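Local coordinates for protein methylenetetrahydrofolate--tRNA-(uracil-5-)-methyltransferase trmFO (Thermus thermophilus, PDB 3G5S) that catalyses the folate-dependent formation of 5-methyluridine from uridine in tRNA, with methylenetetrahydrofolate as carbon donor, NAD(P)H as reductant and FAD as cofactor, at residues Thr311-Pro316 / Leu323-Ala328; Val379-Thr384 / Glu388-Met393; Leu141-Lys146 / Leu154-Ala159. All coordinates share one frame; numbering follows the deposited sequence. Where two conformers were deposited one is given.

Contact 1 (Thr311-Pro316 / Leu323-Ala328); sequences TYLNAP and LEFREA. With GSH (glutathione), chain C; EDO (1,2-ethanediol), chain E; EDO (1,2-ethanediol), chain F.
At the junction of strand 309-313 with the short helix 315-318, Leu313 and Pro316 meet Phe325 and Arg326 of the turn leading into strand 331-333, an outer strand of the parallel sheet of the Rossmann-type FAD-binding fold. The apolar half is a single close touch: Leu313 CD1 comes within 3.6 Å of Phe325 CZ, at the far end of the ring, and the two side chains cross at about a right angle. Phe325 also stacks on Phe149 and packs on Leu331 and Ala333. The polar half lies further out, where the side chain of Arg326, extended from CG to NE, carries its guanidinium to the helix backbone. Arg326 NH2 gives Pro316 O a weak hydrogen bond of 3.2 Å, bent to 132° at the hydrogen. Phe325 to Ala328 form a type I turn, with Ala328 N bonded to Phe325 O at 3.3 Å. Between the two touching residues of the first segment, Asn314 N-caps the helix through OD1 and Arg317 N, while its ND2 bonds O2 of an ethanediol at 3.1 Å. On strand 309-313, Tyr312 OH accepts a bond from glutathione N1 at 2.9 Å, with N1 near the ring plane. A buried apolar touch and an outer arginine-carbonyl contact thus share the join about equally, and the weak, bent bond probably holds the guanidinium only loosely.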
loop_
_atom_site.group_PDB
_atom_site.type_symbol
_atom_site.label_atom_id
_atom_site.label_comp_id
_atom_site.label_asym_id
_atom_site.label_seq_id
_atom_site.Cartn_x
_atom_site.Cartn_y
_atom_site.Cartn_z
ATOM N N THR A 311 -2.025 4.912 -10.614
ATOM C CA THR A 311 -3.236 5.666 -10.307
ATOM C C THR A 311 -3.812 5.234 -8.971
ATOM O O THR A 311 -4.037 4.044 -8.738
ATOM C CB THR A 311 -4.282 5.484 -11.393
ATOM O OG1 THR A 311 -3.781 6.069 -12.596
ATOM C CG2 THR A 311 -5.568 6.178 -11.017
ATOM N N TYR A 312 -4.057 6.201 -8.096
ATOM C CA TYR A 312 -4.638 5.904 -6.798
ATOM C C TYR A 312 -5.325 7.124 -6.200
ATOM O O TYR A 312 -5.037 8.267 -6.561
ATOM C CB TYR A 312 -3.576 5.331 -5.834
ATOM C CG TYR A 312 -2.546 6.341 -5.374
ATOM C CD1 TYR A 312 -1.502 6.732 -6.205
ATOM C CD2 TYR A 312 -2.617 6.911 -4.112
ATOM C CE1 TYR A 312 -0.564 7.662 -5.788
ATOM C CE2 TYR A 312 -1.680 7.840 -3.685
ATOM C CZ TYR A 312 -0.654 8.216 -4.531
ATOM O OH TYR A 312 0.288 9.143 -4.133
ATOM N N LEU A 313 -6.232 6.851 -5.275
ATOM C CA LEU A 313 -6.995 7.868 -4.572
ATOM C C LEU A 313 -6.355 8.309 -3.265
ATOM O O LEU A 313 -5.606 7.555 -2.631
ATOM C CB LEU A 313 -8.380 7.319 -4.246
ATOM C CG LEU A 313 -9.237 6.986 -5.464
ATOM C CD1 LEU A 313 -10.437 6.176 -5.031
ATOM C CD2 LEU A 313 -9.671 8.257 -6.194
ATOM N N ASN A 314 -6.686 9.528 -2.855
ATOM C CA ASN A 314 -6.310 10.008 -1.544
ATOM C C ASN A 314 -7.225 9.359 -0.520
ATOM O O ASN A 314 -8.291 9.875 -0.191
ATOM C CB ASN A 314 -6.398 11.530 -1.469
ATOM C CG ASN A 314 -5.692 12.067 -0.254
ATOM O OD1 ASN A 314 -5.938 11.602 0.861
ATOM N ND2 ASN A 314 -4.785 13.017 -0.456
ATOM N N ALA A 315 -6.811 8.195 -0.040
ATOM C CA ALA A 315 -7.642 7.425 0.872
ATOM C C ALA A 315 -8.010 8.192 2.144
ATOM O O ALA A 315 -9.169 8.183 2.543
ATOM C CB ALA A 315 -7.009 6.077 1.191
ATOM N N PRO A 316 -7.043 8.877 2.786
ATOM C CA PRO A 316 -7.449 9.537 4.031
ATOM C C PRO A 316 -8.515 10.610 3.817
ATOM O O PRO A 316 -9.340 10.832 4.704
ATOM C CB PRO A 316 -6.144 10.155 4.548
ATOM C CG PRO A 316 -5.067 9.338 3.937
ATOM C CD PRO A 316 -5.580 8.880 2.603
ATOM N N LEU A 323 -13.450 0.976 3.760
ATOM C CA LEU A 323 -13.227 1.138 2.314
ATOM C C LEU A 323 -14.428 1.730 1.566
ATOM O O LEU A 323 -14.412 1.847 0.338
ATOM C CB LEU A 323 -12.711 -0.136 1.648
ATOM C CG LEU A 323 -11.396 -0.651 2.233
ATOM C CD1 LEU A 323 -11.031 -1.979 1.608
ATOM C CD2 LEU A 323 -10.277 0.377 2.059
ATOM N N GLU A 324 -15.449 2.135 2.314
ATOM C CA GLU A 324 -16.565 2.874 1.742
ATOM C C GLU A 324 -16.193 4.345 1.614
ATOM O O GLU A 324 -15.579 4.925 2.513
ATOM C CB GLU A 324 -17.792 2.717 2.645
ATOM C CG GLU A 324 -19.090 3.204 2.026
ATOM C CD GLU A 324 -20.313 2.927 2.898
ATOM O OE1 GLU A 324 -20.171 2.619 4.105
ATOM O OE2 GLU A 324 -21.435 3.023 2.365
ATOM N N PHE A 325 -16.567 4.950 0.494
ATOM C CA PHE A 325 -16.367 6.382 0.319
ATOM C C PHE A 325 -17.171 7.148 1.359
ATOM O O PHE A 325 -18.373 6.915 1.532
ATOM C CB PHE A 325 -16.801 6.822 -1.080
ATOM C CG PHE A 325 -15.795 6.527 -2.171
ATOM C CD1 PHE A 325 -15.669 5.255 -2.713
ATOM C CD2 PHE A 325 -14.999 7.539 -2.683
ATOM C CE1 PHE A 325 -14.763 4.996 -3.731
ATOM C CE2 PHE A 325 -14.093 7.282 -3.702
ATOM C CZ PHE A 325 -13.977 6.015 -4.227
ATOM N N ARG A 326 -16.507 8.085 2.019
ATOM C CA ARG A 326 -17.133 8.890 3.058
ATOM C C ARG A 326 -18.343 9.661 2.537
ATOM O O ARG A 326 -19.313 9.858 3.265
ATOM C CB ARG A 326 -16.128 9.880 3.658
ATOM C CG ARG A 326 -14.877 9.256 4.268
ATOM C CD ARG A 326 -13.945 10.353 4.771
ATOM N NE ARG A 326 -12.627 9.861 5.165
ATOM C CZ ARG A 326 -12.333 9.420 6.379
ATOM N NH1 ARG A 326 -13.272 9.394 7.321
ATOM N NH2 ARG A 326 -11.104 8.999 6.644
ATOM N N GLU A 327 -18.275 10.096 1.280
ATOM C CA GLU A 327 -19.318 10.930 0.698
ATOM C C GLU A 327 -20.061 10.242 -0.449
ATOM O O GLU A 327 -20.724 10.899 -1.250
ATOM C CB GLU A 327 -18.734 12.259 0.212
ATOM C CG GLU A 327 -18.021 13.067 1.285
ATOM C CD GLU A 327 -18.922 13.438 2.445
ATOM O OE1 GLU A 327 -20.135 13.624 2.222
ATOM O OE2 GLU A 327 -18.415 13.556 3.579
ATOM N N ALA A 328 -19.950 8.922 -0.532
ATOM C CA ALA A 328 -20.700 8.166 -1.528
ATOM C C ALA A 328 -21.085 6.817 -0.948
ATOM O O ALA A 328 -20.361 5.830 -1.076
ATOM C CB ALA A 328 -19.913 8.016 -2.823
HETATM N N1 GSH C . 1.918 11.095 -5.590
HETATM C CA1 GSH C . 1.057 12.157 -5.104
HETATM C C1 GSH C . 0.728 13.189 -6.171
HETATM O O11 GSH C . 1.145 12.953 -7.481
HETATM O O12 GSH C . -0.103 14.008 -5.951
HETATM C CB1 GSH C . 1.533 12.792 -3.800
HETATM C CG1 GSH C . 2.584 13.892 -3.891
HETATM C CD1 GSH C . 4.002 13.508 -4.309
HETATM O OE1 GSH C . 4.270 12.442 -4.763
HETATM N N2 GSH C . 5.026 14.495 -4.110
HETATM C CA2 GSH C . 6.396 14.185 -4.372
HETATM C C2 GSH C . 7.204 14.002 -3.090
HETATM O O2 GSH C . 7.657 14.944 -2.531
HETATM C CB2 GSH C . 6.946 15.291 -5.257
HETATM S SG2 GSH C . 8.598 15.039 -5.939
HETATM N N3 GSH C . 7.775 12.689 -2.860
HETATM C CA3 GSH C . 8.694 12.499 -1.759
HETATM C C3 GSH C . 8.031 12.459 -0.390
HETATM O O31 GSH C . 8.560 12.888 0.587
HETATM O O32 GSH C . 6.684 12.155 -0.386
HETATM C C1 EDO E . -20.364 6.672 5.227
HETATM O O1 EDO E . -20.024 8.054 5.392
HETATM C C2 EDO E . -20.045 6.237 3.804
HETATM O O2 EDO E . -20.865 6.965 2.880
HETATM C C1 EDO F . -2.941 11.362 -3.544
HETATM O O1 EDO F . -1.891 12.064 -2.873
HETATM C C2 EDO F . -3.740 12.369 -4.359
HETATM O O2 EDO F . -4.319 13.319 -3.461
#

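Contact 2 (Val379-Thr384 / Glu388-Met393). With GSH (glutathione), chain C; EDO (1,2-ethanediol), chain F.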
loop_
_atom_site.group_PDB
_atom_site.type_symbol
_atom_site.label_atom_id
_atom_site.label_comp_id
_atom_site.label_asym_id
_atom_site.label_seq_id
_atom_site.Cartn_x
_atom_site.Cartn_y
_atom_site.Cartn_z
ATOM N N VAL A 379 -5.949 -0.932 6.608
ATOM C CA VAL A 379 -7.089 -0.095 6.251
ATOM C C VAL A 379 -7.269 1.071 7.210
ATOM O O VAL A 379 -7.747 2.138 6.816
ATOM C CB VAL A 379 -8.398 -0.899 6.051
ATOM C CG1 VAL A 379 -8.205 -1.914 4.943
ATOM C CG2 VAL A 379 -8.874 -1.550 7.348
ATOM N N ARG A 380 -6.875 0.883 8.464
ATOM C CA ARG A 380 -6.956 1.978 9.409
ATOM C C ARG A 380 -5.918 3.064 9.076
ATOM O O ARG A 380 -6.192 4.253 9.243
ATOM C CB ARG A 380 -6.943 1.471 10.863
ATOM C CG ARG A 380 -8.192 0.649 11.179
ATOM C CD ARG A 380 -8.178 -0.008 12.547
ATOM N NE ARG A 380 -9.315 -0.917 12.682
ATOM C CZ ARG A 380 -10.541 -0.550 13.048
ATOM N NH1 ARG A 380 -10.794 0.715 13.363
ATOM N NH2 ARG A 380 -11.511 -1.454 13.120
ATOM N N TYR A 381 -4.760 2.658 8.551
ATOM C CA TYR A 381 -3.777 3.604 8.024
ATOM C C TYR A 381 -4.354 4.376 6.824
ATOM O O TYR A 381 -4.250 5.603 6.763
ATOM C CB TYR A 381 -2.469 2.893 7.635
ATOM C CG TYR A 381 -1.426 3.824 7.062
ATOM C CD1 TYR A 381 -0.488 4.429 7.884
ATOM C CD2 TYR A 381 -1.373 4.097 5.700
ATOM C CE1 TYR A 381 0.473 5.283 7.376
ATOM C CE2 TYR A 381 -0.420 4.965 5.176
ATOM C CZ TYR A 381 0.509 5.548 6.025
ATOM O OH TYR A 381 1.484 6.407 5.552
ATOM N N LEU A 382 -4.973 3.668 5.882
ATOM C CA LEU A 382 -5.580 4.325 4.723
ATOM C C LEU A 382 -6.522 5.444 5.146
ATOM O O LEU A 382 -6.557 6.515 4.530
ATOM C CB LEU A 382 -6.337 3.322 3.846
ATOM C CG LEU A 382 -5.523 2.235 3.144
ATOM C CD1 LEU A 382 -6.452 1.337 2.337
ATOM C CD2 LEU A 382 -4.412 2.825 2.265
ATOM N N ALA A 383 -7.292 5.191 6.201
ATOM C CA ALA A 383 -8.332 6.121 6.613
ATOM C C ALA A 383 -7.793 7.290 7.429
ATOM O O ALA A 383 -8.434 8.338 7.481
ATOM C CB ALA A 383 -9.410 5.390 7.395
ATOM N N THR A 384 -6.632 7.115 8.066
ATOM C CA THR A 384 -6.168 8.079 9.064
ATOM C C THR A 384 -4.773 8.655 8.821
ATOM O O THR A 384 -4.305 9.474 9.605
ATOM C CB THR A 384 -6.208 7.475 10.495
ATOM O OG1 THR A 384 -5.290 6.377 10.589
ATOM C CG2 THR A 384 -7.616 6.997 10.849
ATOM N N GLU A 388 -1.817 15.002 3.236
ATOM C CA GLU A 388 -1.053 15.898 2.381
ATOM C C GLU A 388 0.043 15.118 1.676
ATOM O O GLU A 388 0.967 14.625 2.314
ATOM C CB GLU A 388 -0.459 17.033 3.214
ATOM C CG GLU A 388 -1.509 17.849 3.946
ATOM C CD GLU A 388 -2.534 18.458 3.009
ATOM O OE1 GLU A 388 -3.729 18.484 3.371
ATOM O OE2 GLU A 388 -2.142 18.906 1.908
ATOM N N GLY A 389 -0.062 14.994 0.360
ATOM C CA GLY A 389 0.888 14.191 -0.390
ATOM C C GLY A 389 0.792 12.699 -0.091
ATOM O O GLY A 389 1.780 11.978 -0.187
ATOM N N PHE A 390 -0.402 12.232 0.271
ATOM C CA PHE A 390 -0.614 10.825 0.591
ATOM C C PHE A 390 -0.067 9.915 -0.497
ATOM O O PHE A 390 -0.323 10.134 -1.689
ATOM C CB PHE A 390 -2.106 10.537 0.796
ATOM C CG PHE A 390 -2.415 9.075 0.940
ATOM C CD1 PHE A 390 -2.151 8.413 2.129
ATOM C CD2 PHE A 390 -2.954 8.361 -0.116
ATOM C CE1 PHE A 390 -2.419 7.072 2.258
ATOM C CE2 PHE A 390 -3.224 7.018 0.008
ATOM C CZ PHE A 390 -2.950 6.371 1.199
ATOM N N GLN A 391 0.706 8.906 -0.068
ATOM C CA GLN A 391 1.325 7.890 -0.927
ATOM C C GLN A 391 0.780 6.502 -0.565
ATOM O O GLN A 391 0.279 6.303 0.542
ATOM C CB GLN A 391 2.852 7.878 -0.736
ATOM C CG GLN A 391 3.569 9.152 -1.156
ATOM C CD GLN A 391 3.448 9.422 -2.640
ATOM O OE1 GLN A 391 3.737 8.563 -3.472
ATOM N NE2 GLN A 391 3.014 10.621 -2.978
ATOM N N PRO A 392 0.897 5.530 -1.484
ATOM C CA PRO A 392 0.363 4.192 -1.191
ATOM C C PRO A 392 1.133 3.439 -0.114
ATOM O O PRO A 392 2.301 3.725 0.158
ATOM C CB PRO A 392 0.493 3.454 -2.526
ATOM C CG PRO A 392 0.597 4.566 -3.577
ATOM C CD PRO A 392 1.366 5.648 -2.875
HETATM N N MSE A 393 0.469 2.449 0.469
HETATM C CA MSE A 393 1.021 1.680 1.577
HETATM C C MSE A 393 0.952 0.180 1.311
HETATM O O MSE A 393 -0.051 -0.325 0.802
HETATM C CB MSE A 393 0.254 2.022 2.853
HETATM C CG MSE A 393 0.786 1.355 4.116
HETATM SE SE MSE A 393 2.698 1.643 4.388
HETATM C CE MSE A 393 2.721 3.571 4.220
HETATM N N1 GSH C . 1.918 11.095 -5.590
HETATM C CA1 GSH C . 1.057 12.157 -5.104
HETATM C C1 GSH C . 0.728 13.189 -6.171
HETATM O O11 GSH C . 1.145 12.953 -7.481
HETATM O O12 GSH C . -0.103 14.008 -5.951
HETATM C CB1 GSH C . 1.533 12.792 -3.800
HETATM C CG1 GSH C . 2.584 13.892 -3.891
HETATM C CD1 GSH C . 4.002 13.508 -4.309
HETATM O OE1 GSH C . 4.270 12.442 -4.763
HETATM N N2 GSH C . 5.026 14.495 -4.110
HETATM C CA2 GSH C . 6.396 14.185 -4.372
HETATM C C2 GSH C . 7.204 14.002 -3.090
HETATM O O2 GSH C . 7.657 14.944 -2.531
HETATM C CB2 GSH C . 6.946 15.291 -5.257
HETATM S SG2 GSH C . 8.598 15.039 -5.939
HETATM N N3 GSH C . 7.775 12.689 -2.860
HETATM C CA3 GSH C . 8.694 12.499 -1.759
HETATM C C3 GSH C . 8.031 12.459 -0.390
HETATM O O31 GSH C . 8.560 12.888 0.587
HETATM O O32 GSH C . 6.684 12.155 -0.386
HETATM C C1 EDO F . -2.941 11.362 -3.544
HETATM O O1 EDO F . -1.891 12.064 -2.873
HETATM C C2 EDO F . -3.740 12.369 -4.359
HETATM O O2 EDO F . -4.319 13.319 -3.461
HETATM O O HOH W 1 1.955 6.473 2.824
#
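The Tyr381 ring has the selenium of Met393 above one face, at a distance, and a water in its plane at the edge, while the Phe390 ring receives Tyr381 and Leu382 at its own edge. Selenium of Met393, a selenomethionine, stands 4.9 Å from the centroid of the Tyr381 ring and only 20° off its normal, a Met-aromatic contact. The chain gets there by leaving the backbone with CG opposite N (chi1 -176°) and then bending twice, at chi2 and chi3, which curls the methyl CE back to 3.4 Å from Tyr381 OH; CB and CG of Met393 lie against CD2 and CE2 of the same ring. Near the plane of the Phe390 ring, Tyr381 CE2 approaches CE1 at 4.1 Å and Leu382 CD2 approaches CZ at 4.0 Å, two touches that bring the Phe390 edge against the helix. The one polar side-chain atom that Tyr381 brings into this contact is satisfied by water: the molecule lies 2.8 Å from Tyr381 OH and donates to Gln391 O at 2.8 Å, tying the tyrosine to the opposing backbone. Phe390 also packs on Ala315 and Pro316, and its carbonyl takes a hydrogen bond from ethanediol. The Met-aromatic contact, the Phe390 edge and the water bridge together join the last turn of helix 374-384 to the irregular chain that follows, whose residues Gly389, Phe390 and Gln391 line the glutathione pocket.

Contact 3 (Leu141-Lys146 / Leu154-Ala159); sequences LAEALK and LAYYDA. With GSH (glutathione), chain C.
Helix segment 141-146 and the strand that follows it come closest at Lys146 and Leu154, whose CA atoms are 6.4 Å apart, before the chain turns a corner at Tyr156. Leu154 is the apolar centre: its CD1 reaches Ala142 CB at 4.0 Å and Leu145 CB at 4.1 Å, while CD2 sits 3.6 Å above one face of the Tyr156 ring, toward the rim. Lys146 crosses Leu154 at about a right angle, its CG against the leucine CB. A bend at chi3 (-54°) then turns the end of the lysine to the edge of the Tyr156 ring, where NZ makes a weak hydrogen bond of 3.2 Å to Tyr156 OH. The same ammonium forms a salt bridge one helical turn back, NZ to Glu143 OE2 at 2.8 Å, meeting the oxygen from above the carboxylate plane by 35°. That carboxylate lies nearly parallel to the Tyr156 ring (11°), and a water links Glu143 OE2 with Tyr156 OH. Were a leucine to stand in place of Lys146, Glu143 would probably be left without its charged mate and the tyrosine hydroxyl with one partner fewer. Beyond the corner, Tyr157 O accepts a bond from glutathione N1 at 2.8 Å, and glutathione O11 lies over one face of the Tyr157 ring. Helix 139-149 touches FAD through Leu141 and also packs against strand 154-155, which pairs antiparallel with strand 309-313; Leu154 of the strand and Tyr156 at the corner both pack on Thr311.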
loop_
_atom_site.group_PDB
_atom_site.type_symbol
_atom_site.label_atom_id
_atom_site.label_comp_id
_atom_site.label_asym_id
_atom_site.label_seq_id
_atom_site.Cartn_x
_atom_site.Cartn_y
_atom_site.Cartn_z
ATOM N N LEU A 141 -12.296 6.354 -16.522
ATOM C CA LEU A 141 -12.776 6.205 -15.157
ATOM C C LEU A 141 -12.023 7.124 -14.201
ATOM O O LEU A 141 -12.613 7.676 -13.270
ATOM C CB LEU A 141 -12.710 4.755 -14.689
ATOM C CG LEU A 141 -13.395 4.513 -13.343
ATOM C CD1 LEU A 141 -14.890 4.785 -13.416
ATOM C CD2 LEU A 141 -13.130 3.088 -12.887
ATOM N N ALA A 142 -10.723 7.303 -14.431
ATOM C CA ALA A 142 -9.961 8.254 -13.629
ATOM C C ALA A 142 -10.564 9.662 -13.758
ATOM O O ALA A 142 -10.720 10.377 -12.767
ATOM C CB ALA A 142 -8.486 8.254 -14.038
ATOM N N GLU A 143 -10.930 10.048 -14.975
ATOM C CA GLU A 143 -11.560 11.350 -15.181
ATOM C C GLU A 143 -12.887 11.449 -14.430
ATOM O O GLU A 143 -13.208 12.483 -13.847
ATOM C CB GLU A 143 -11.771 11.610 -16.673
ATOM C CG GLU A 143 -10.491 11.897 -17.432
ATOM C CD GLU A 143 -9.809 13.164 -16.955
ATOM O OE1 GLU A 143 -10.498 14.195 -16.803
ATOM O OE2 GLU A 143 -8.581 13.132 -16.741
ATOM N N ALA A 144 -13.660 10.370 -14.448
ATOM C CA ALA A 144 -14.930 10.343 -13.737
ATOM C C ALA A 144 -14.732 10.504 -12.228
ATOM O O ALA A 144 -15.497 11.205 -11.558
ATOM C CB ALA A 144 -15.685 9.062 -14.046
ATOM N N LEU A 145 -13.704 9.853 -11.692
ATOM C CA LEU A 145 -13.404 9.966 -10.271
ATOM C C LEU A 145 -12.963 11.382 -9.900
ATOM O O LEU A 145 -13.363 11.913 -8.863
ATOM C CB LEU A 145 -12.333 8.952 -9.871
ATOM C CG LEU A 145 -12.854 7.519 -9.787
ATOM C CD1 LEU A 145 -11.698 6.531 -9.801
ATOM C CD2 LEU A 145 -13.721 7.334 -8.550
ATOM N N LYS A 146 -12.139 11.994 -10.744
ATOM C CA LYS A 146 -11.734 13.373 -10.510
ATOM C C LYS A 146 -12.932 14.319 -10.537
ATOM O O LYS A 146 -13.025 15.229 -9.717
ATOM C CB LYS A 146 -10.692 13.813 -11.539
ATOM C CG LYS A 146 -9.354 13.114 -11.384
ATOM C CD LYS A 146 -8.271 13.756 -12.230
ATOM C CE LYS A 146 -8.670 13.865 -13.686
ATOM N NZ LYS A 146 -7.593 14.500 -14.495
ATOM N N LEU A 154 -6.956 12.412 -6.779
ATOM C CA LEU A 154 -6.487 11.265 -7.538
ATOM C C LEU A 154 -5.103 11.593 -8.082
ATOM O O LEU A 154 -4.893 12.670 -8.639
ATOM C CB LEU A 154 -7.452 10.911 -8.673
ATOM C CG LEU A 154 -7.052 9.732 -9.562
ATOM C CD1 LEU A 154 -8.272 8.996 -10.090
ATOM C CD2 LEU A 154 -6.163 10.195 -10.716
ATOM N N ALA A 155 -4.160 10.680 -7.884
ATOM C CA ALA A 155 -2.803 10.834 -8.382
ATOM C C ALA A 155 -2.541 9.812 -9.478
ATOM O O ALA A 155 -3.177 8.756 -9.517
ATOM C CB ALA A 155 -1.808 10.670 -7.246
ATOM N N TYR A 156 -1.592 10.134 -10.359
ATOM C CA TYR A 156 -1.223 9.255 -11.465
ATOM C C TYR A 156 0.131 8.583 -11.264
ATOM O O TYR A 156 0.495 7.693 -12.029
ATOM C CB TYR A 156 -1.221 10.020 -12.789
ATOM C CG TYR A 156 -2.598 10.434 -13.242
ATOM C CD1 TYR A 156 -3.485 9.506 -13.765
ATOM C CD2 TYR A 156 -3.014 11.752 -13.138
ATOM C CE1 TYR A 156 -4.753 9.881 -14.176
ATOM C CE2 TYR A 156 -4.275 12.137 -13.547
ATOM C CZ TYR A 156 -5.141 11.197 -14.065
ATOM O OH TYR A 156 -6.399 11.582 -14.472
ATOM N N TYR A 157 0.881 9.024 -10.261
ATOM C CA TYR A 157 2.157 8.402 -9.919
ATOM C C TYR A 157 2.335 8.483 -8.417
ATOM O O TYR A 157 1.740 9.336 -7.764
ATOM C CB TYR A 157 3.332 9.065 -10.658
ATOM C CG TYR A 157 3.615 10.511 -10.300
ATOM C CD1 TYR A 157 4.379 10.842 -9.186
ATOM C CD2 TYR A 157 3.154 11.544 -11.105
ATOM C CE1 TYR A 157 4.652 12.166 -8.871
ATOM C CE2 TYR A 157 3.423 12.868 -10.799
ATOM C CZ TYR A 157 4.173 13.174 -9.683
ATOM O OH TYR A 157 4.443 14.491 -9.378
ATOM N N ASP A 158 3.213 7.660 -7.844
ATOM C CA ASP A 158 3.382 7.670 -6.378
ATOM C C ASP A 158 4.524 8.523 -5.776
ATOM O O ASP A 158 4.282 9.348 -4.895
ATOM C CB ASP A 158 3.382 6.251 -5.793
ATOM C CG ASP A 158 4.237 5.285 -6.578
ATOM O OD1 ASP A 158 5.183 5.727 -7.268
ATOM O OD2 ASP A 158 3.963 4.069 -6.487
ATOM N N ALA A 159 5.756 8.318 -6.228
ATOM C CA ALA A 159 6.877 9.130 -5.754
ATOM C C ALA A 159 7.002 9.109 -4.228
ATOM O O ALA A 159 7.085 10.147 -3.581
ATOM C CB ALA A 159 6.755 10.564 -6.260
HETATM N N1 GSH C . 1.918 11.095 -5.590
HETATM C CA1 GSH C . 1.057 12.157 -5.104
HETATM C C1 GSH C . 0.728 13.189 -6.171
HETATM O O11 GSH C . 1.145 12.953 -7.481
HETATM O O12 GSH C . -0.103 14.008 -5.951
HETATM C CB1 GSH C . 1.533 12.792 -3.800
HETATM C CG1 GSH C . 2.584 13.892 -3.891
HETATM C CD1 GSH C . 4.002 13.508 -4.309
HETATM O OE1 GSH C . 4.270 12.442 -4.763
HETATM N N2 GSH C . 5.026 14.495 -4.110
HETATM C CA2 GSH C . 6.396 14.185 -4.372
HETATM C C2 GSH C . 7.204 14.002 -3.090
HETATM O O2 GSH C . 7.657 14.944 -2.531
HETATM C CB2 GSH C . 6.946 15.291 -5.257
HETATM S SG2 GSH C . 8.598 15.039 -5.939
HETATM N N3 GSH C . 7.775 12.689 -2.860
HETATM C CA3 GSH C . 8.694 12.499 -1.759
HETATM C C3 GSH C . 8.031 12.459 -0.390
HETATM O O31 GSH C . 8.560 12.888 0.587
HETATM O O32 GSH C . 6.684 12.155 -0.386
HETATM O O HOH W 2 -7.249 10.468 -16.537
#

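How the contacts relate
Contact 1 is the nearest neighbour of each of the others: its centre is about 10 Å from that of contact 2 and about 11 Å from that of contact 3, whereas the centres of contacts 2 and 3 are about 15 Å apart. Tyr312 links all three. Its carbonyl O lies 2.9 Å from Ala155 N, a probable hydrogen bond pairing the strands of contacts 1 and 3, and its OH lies 2.7 Å from Phe390 O, probably bonded to contact 2. Arg326 reaches the helix of contact 2 as well, packing at Ala383. All three contacts touch glutathione, and contacts 1 and 3 share its N1. Contact 3 also touches FAD through Leu141, whereas the Leu313 side chain of contact 1 is about 11 Å from it.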